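Local coordinates for protein putative mandelate racemase/muconate lactonizing enzyme (Bordetella bronchiseptica, PDB 3DDM) that is a putative member of the mandelate racemase/muconate lactonizing enzyme family, built on the enolase-superfamily fold, whose own activity is not established, at residues A241-L246 / R273-M278; E258-V263 / E267-A272. The protein carries 1 engineered substitution. All coordinates share one frame; numbering follows the deposited sequence.

Contact 1 (A241-L246 / R273-M278); sequences AEWAEL and RSLRVM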
loop_
_atom_site.group_PDB
_atom_site.type_symbol
_atom_site.label_atom_id
_atom_site.label_comp_id
_atom_site.label_asym_id
_atom_site.label_seq_id
_atom_site.Cartn_x
_atom_site.Cartn_y
_atom_site.Cartn_z
ATOM N N ALA A 241 5.410 -23.695 1.937
ATOM C CA ALA A 241 6.258 -24.803 1.523
ATOM C C ALA A 241 7.731 -24.439 1.394
ATOM O O ALA A 241 8.596 -25.248 1.719
ATOM C CB ALA A 241 5.759 -25.366 0.215
ATOM N N GLU A 242 8.021 -23.231 0.918
ATOM C CA GLU A 242 9.404 -22.821 0.741
ATOM C C GLU A 242 10.072 -22.529 2.076
ATOM O O GLU A 242 11.262 -22.806 2.251
ATOM C CB GLU A 242 9.486 -21.602 -0.181
ATOM C CG GLU A 242 8.802 -21.803 -1.521
ATOM C CD GLU A 242 9.195 -20.764 -2.563
ATOM O OE1 GLU A 242 8.475 -20.640 -3.579
ATOM O OE2 GLU A 242 10.229 -20.084 -2.380
ATOM N N TRP A 243 9.307 -21.972 3.014
ATOM C CA TRP A 243 9.825 -21.661 4.347
ATOM C C TRP A 243 10.020 -22.947 5.120
ATOM O O TRP A 243 11.011 -23.120 5.830
ATOM C CB TRP A 243 8.866 -20.751 5.122
ATOM C CG TRP A 243 8.953 -19.318 4.718
ATOM C CD1 TRP A 243 8.156 -18.668 3.824
ATOM C CD2 TRP A 243 9.920 -18.363 5.164
ATOM N NE1 TRP A 243 8.565 -17.366 3.684
ATOM C CE2 TRP A 243 9.647 -17.150 4.495
ATOM C CE3 TRP A 243 10.993 -18.412 6.065
ATOM C CZ2 TRP A 243 10.406 -15.993 4.697
ATOM C CZ3 TRP A 243 11.750 -17.261 6.267
ATOM C CH2 TRP A 243 11.452 -16.068 5.584
ATOM N N ALA A 244 9.061 -23.849 4.977
ATOM C CA ALA A 244 9.131 -25.128 5.655
ATOM C C ALA A 244 10.374 -25.881 5.187
ATOM O O ALA A 244 11.089 -26.475 5.990
ATOM C CB ALA A 244 7.877 -25.938 5.368
ATOM N N GLU A 245 10.640 -25.846 3.889
ATOM C CA GLU A 245 11.798 -26.535 3.352
ATOM C C GLU A 245 13.096 -25.902 3.827
ATOM O O GLU A 245 13.999 -26.595 4.294
ATOM C CB GLU A 245 11.780 -26.530 1.830
ATOM C CG GLU A 245 12.839 -27.439 1.242
ATOM C CD GLU A 245 13.064 -27.215 -0.238
ATOM O OE1 GLU A 245 12.074 -27.203 -1.013
ATOM O OE2 GLU A 245 14.247 -27.058 -0.624
ATOM N N LEU A 246 13.193 -24.584 3.702
ATOM C CA LEU A 246 14.402 -23.884 4.121
ATOM C C LEU A 246 14.678 -24.108 5.605
ATOM O O LEU A 246 15.818 -24.355 6.005
ATOM C CB LEU A 246 14.274 -22.381 3.847
ATOM C CG LEU A 246 15.512 -21.541 4.185
ATOM C CD1 LEU A 246 16.695 -22.025 3.363
ATOM C CD2 LEU A 246 15.234 -20.076 3.913
ATOM N N ARG A 273 5.705 -22.686 12.413
ATOM C CA ARG A 273 6.926 -22.731 13.207
ATOM C C ARG A 273 8.177 -22.858 12.331
ATOM O O ARG A 273 9.189 -23.426 12.749
ATOM C CB ARG A 273 6.859 -23.885 14.219
ATOM C CG ARG A 273 5.629 -23.838 15.132
ATOM C CD ARG A 273 5.538 -25.085 15.986
ATOM N NE ARG A 273 6.551 -25.083 17.031
ATOM C CZ ARG A 273 6.439 -24.402 18.167
ATOM N NH1 ARG A 273 5.347 -23.673 18.404
ATOM N NH2 ARG A 273 7.422 -24.436 19.061
ATOM N N SER A 274 8.097 -22.333 11.110
ATOM C CA SER A 274 9.239 -22.341 10.201
ATOM C C SER A 274 10.145 -21.243 10.743
ATOM O O SER A 274 11.377 -21.374 10.761
ATOM C CB SER A 274 8.802 -22.017 8.773
ATOM O OG SER A 274 8.009 -23.066 8.245
ATOM N N LEU A 275 9.517 -20.157 11.184
ATOM C CA LEU A 275 10.240 -19.050 11.800
ATOM C C LEU A 275 10.305 -19.401 13.288
ATOM O O LEU A 275 9.276 -19.693 13.903
ATOM C CB LEU A 275 9.473 -17.733 11.633
ATOM C CG LEU A 275 9.241 -17.237 10.208
ATOM C CD1 LEU A 275 8.411 -15.960 10.245
ATOM C CD2 LEU A 275 10.575 -16.997 9.521
ATOM N N ARG A 276 11.497 -19.402 13.872
ATOM C CA ARG A 276 11.604 -19.703 15.299
ATOM C C ARG A 276 11.842 -18.435 16.110
ATOM O O ARG A 276 11.788 -18.441 17.339
ATOM C CB ARG A 276 12.706 -20.730 15.553
ATOM C CG ARG A 276 12.291 -22.123 15.142
ATOM C CD ARG A 276 13.297 -23.160 15.567
ATOM N NE ARG A 276 12.619 -24.317 16.136
ATOM C CZ ARG A 276 12.055 -24.335 17.339
ATOM N NH1 ARG A 276 12.098 -23.253 18.110
ATOM N NH2 ARG A 276 11.430 -25.426 17.765
ATOM N N VAL A 277 12.095 -17.345 15.398
ATOM C CA VAL A 277 12.306 -16.044 16.004
ATOM C C VAL A 277 11.324 -15.105 15.302
ATOM O O VAL A 277 11.517 -14.746 14.137
ATOM C CB VAL A 277 13.760 -15.559 15.783
ATOM C CG1 VAL A 277 13.972 -14.199 16.438
ATOM C CG2 VAL A 277 14.730 -16.584 16.348
ATOM N N MET A 278 10.248 -14.748 15.996
ATOM C CA MET A 278 9.258 -13.855 15.419
ATOM C C MET A 278 9.578 -12.438 15.858
ATOM O O MET A 278 9.828 -12.188 17.030
ATOM C CB MET A 278 7.845 -14.273 15.827
ATOM C CG MET A 278 7.076 -14.947 14.675
ATOM S SD MET A 278 6.465 -16.619 15.042
ATOM C CE MET A 278 8.031 -17.437 15.421
#
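Trp243 and Leu275 make the apolar side-chain contact here. The benzo side of the indole meets one methyl branch of the leucine: CZ3 of Trp243 lies 3.5 Å from CD2 of Leu275, and CE3 of Trp243 lies 3.8 Å from the same methyl. The methyl comes at the ring obliquely. CG of Trp243 is anti to its own carbonyl carbon (chi1 -79°), which sets the indole beside the backbone N and brings its benzo side against Leu275. Leu254 of the neighbouring strand touches both side chains.

Ser274 packs against the helix backbone. Its CB is 3.9 Å from CB of Trp243, and its OG is 3.5 Å from CA of Ala244. The two backbones come nearest here, with CA of Ala244 5.3 Å from CA of Ser274, and Ser274 is buried. Arg273, with positive phi, is the first residue past helix 263-272 to leave helical angles; strand 275-278 follows.

Salt bridges run from the helix to other parts of the barrel domain, Glu242 to Arg238 and Glu245 to Arg216. Between the two segments themselves there is van der Waals packing and no hydrogen bond. The contact therefore rests on fit of shape rather than on directed polar bonds.

Contact 2 (E258-V263 / E267-A272); sequences ENIAGV and ETALAA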
loop_
_atom_site.group_PDB
_atom_site.type_symbol
_atom_site.label_atom_id
_atom_site.label_comp_id
_atom_site.label_asym_id
_atom_site.label_seq_id
_atom_site.Cartn_x
_atom_site.Cartn_y
_atom_site.Cartn_z
ATOM N N GLU A 258 9.277 -8.482 10.415
ATOM C CA GLU A 258 9.387 -7.114 9.927
ATOM C C GLU A 258 8.284 -6.911 8.899
ATOM O O GLU A 258 7.669 -5.850 8.834
ATOM C CB GLU A 258 10.743 -6.904 9.246
ATOM C CG GLU A 258 11.526 -5.697 9.712
ATOM C CD GLU A 258 10.799 -4.377 9.484
ATOM O OE1 GLU A 258 10.521 -4.038 8.308
ATOM O OE2 GLU A 258 10.511 -3.672 10.485
ATOM N N ASN A 259 8.029 -7.944 8.098
ATOM C CA ASN A 259 7.019 -7.839 7.060
ATOM C C ASN A 259 5.839 -8.789 7.119
ATOM O O ASN A 259 5.374 -9.293 6.100
ATOM C CB ASN A 259 7.696 -7.914 5.704
ATOM C CG ASN A 259 8.640 -6.774 5.503
ATOM O OD1 ASN A 259 9.844 -6.959 5.431
ATOM N ND2 ASN A 259 8.095 -5.568 5.449
ATOM N N ILE A 260 5.365 -9.027 8.332
ATOM C CA ILE A 260 4.197 -9.843 8.561
ATOM C C ILE A 260 3.323 -8.863 9.344
ATOM O O ILE A 260 3.787 -8.257 10.309
ATOM C CB ILE A 260 4.534 -11.091 9.408
ATOM C CG1 ILE A 260 5.513 -11.975 8.641
ATOM C CG2 ILE A 260 3.266 -11.886 9.727
ATOM C CD1 ILE A 260 5.937 -13.226 9.406
ATOM N N ALA A 261 2.084 -8.671 8.907
ATOM C CA ALA A 261 1.169 -7.753 9.576
ATOM C C ALA A 261 -0.210 -8.381 9.697
ATOM O O ALA A 261 -0.613 -9.178 8.854
ATOM C CB ALA A 261 1.074 -6.457 8.801
ATOM N N GLY A 262 -0.940 -8.026 10.746
ATOM C CA GLY A 262 -2.262 -8.594 10.910
ATOM C C GLY A 262 -2.254 -9.832 11.783
ATOM O O GLY A 262 -1.287 -10.594 11.812
ATOM N N VAL A 263 -3.356 -10.029 12.494
ATOM C CA VAL A 263 -3.506 -11.155 13.401
ATOM C C VAL A 263 -3.483 -12.496 12.680
ATOM O O VAL A 263 -2.846 -13.444 13.140
ATOM C CB VAL A 263 -4.814 -11.022 14.194
ATOM C CG1 VAL A 263 -5.951 -10.641 13.227
ATOM C CG2 VAL A 263 -5.122 -12.322 14.915
ATOM N N GLU A 267 -0.760 -15.876 13.042
ATOM C CA GLU A 267 -1.262 -17.202 13.405
ATOM C C GLU A 267 -0.715 -18.215 12.394
ATOM O O GLU A 267 -0.338 -19.337 12.754
ATOM C CB GLU A 267 -2.795 -17.238 13.399
ATOM C CG GLU A 267 -3.461 -16.304 14.399
ATOM C CD GLU A 267 -4.985 -16.411 14.371
ATOM O OE1 GLU A 267 -5.547 -16.630 13.270
ATOM O OE2 GLU A 267 -5.618 -16.262 15.443
ATOM N N THR A 268 -0.670 -17.808 11.127
ATOM C CA THR A 268 -0.155 -18.657 10.064
ATOM C C THR A 268 1.317 -18.968 10.303
ATOM O O THR A 268 1.745 -20.115 10.180
ATOM C CB THR A 268 -0.296 -17.975 8.699
ATOM O OG1 THR A 268 -1.686 -17.837 8.385
ATOM C CG2 THR A 268 0.406 -18.785 7.610
ATOM N N ALA A 269 2.087 -17.937 10.640
ATOM C CA ALA A 269 3.505 -18.110 10.908
ATOM C C ALA A 269 3.666 -19.035 12.104
ATOM O O ALA A 269 4.495 -19.944 12.100
ATOM C CB ALA A 269 4.148 -16.763 11.195
ATOM N N LEU A 270 2.851 -18.801 13.124
ATOM C CA LEU A 270 2.874 -19.597 14.342
ATOM C C LEU A 270 2.483 -21.054 14.056
ATOM O O LEU A 270 3.090 -21.994 14.575
ATOM C CB LEU A 270 1.903 -18.993 15.360
ATOM C CG LEU A 270 2.275 -19.193 16.828
ATOM C CD1 LEU A 270 3.624 -18.533 17.116
ATOM C CD2 LEU A 270 1.191 -18.606 17.711
ATOM N N ALA A 271 1.464 -21.227 13.221
ATOM C CA ALA A 271 0.974 -22.547 12.855
ATOM C C ALA A 271 2.033 -23.431 12.203
ATOM O O ALA A 271 1.960 -24.658 12.300
ATOM C CB ALA A 271 -0.224 -22.412 11.918
ATOM N N ALA A 272 3.008 -22.811 11.541
ATOM C CA ALA A 272 4.061 -23.550 10.845
ATOM C C ALA A 272 5.354 -23.703 11.637
ATOM O O ALA A 272 6.030 -24.724 11.539
ATOM C CB ALA A 272 4.353 -22.886 9.512
#
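Val263 and Glu267 are joined by the backbone bond of a first helical turn. The N-H of Glu267 reaches O of Val263 at 3.2 Å, with an N-H...O angle of 156°. Their CA atoms are 6.4 Å apart. Further back, the loop runs at a greater distance from the helix, and CA of Ile260 is 8.6 Å from CA of Ala269. Gly262 holds the N-cap position. At its positive phi, 93°, a beta carbon would collide with the carbonyl O of Ala261, so the conformation suits glycine.

This is the loop-to-helix step of one beta-alpha unit in the TIM-barrel-like domain: strand 254-256, then this loop, then helix 263-272. The start of the loop faces the dimer partner, where Asn259 packs on Ile105 of the second subunit. Glu258 forms a salt bridge with Lys284 of its own chain.

Among the side chains, Val263 and Glu267 run next to each other in the same direction. CG2 of Val263 is 4.0 Å from OE2 of Glu267. The glutamate is extended beyond CG (chi2 -178°), which sets its carboxylate beside the valine methyl at the protein surface. The side chain of Ile260 leaves the loop toward the helix, and its CD1 meets CB of Ala269 at 4.3 Å. The same isoleucine also touches Ala265 and Phe266 on this helix.

Overall arrangement
Contacts 1 and 2 are neighbours in the barrel domain, with centres about 11 Å apart. Helix 263-272 is followed, after two residues, by strand 275-278, so contact 2 falls within the length of chain that contact 1 brings together. Side chains also join them. CD1 of Leu275 in contact 1 lies 3.8 Å from CD1 of Ile260 in contact 2, and SD of Met278 lies 4.0 Å from CD1 of Leu270. Leu275 thus has one methyl on the indole of Trp243 and the other on Ile260. Contact 1 is partly buried and touches no other subunit; contact 2 is a surface contact whose loop reaches the second subunit.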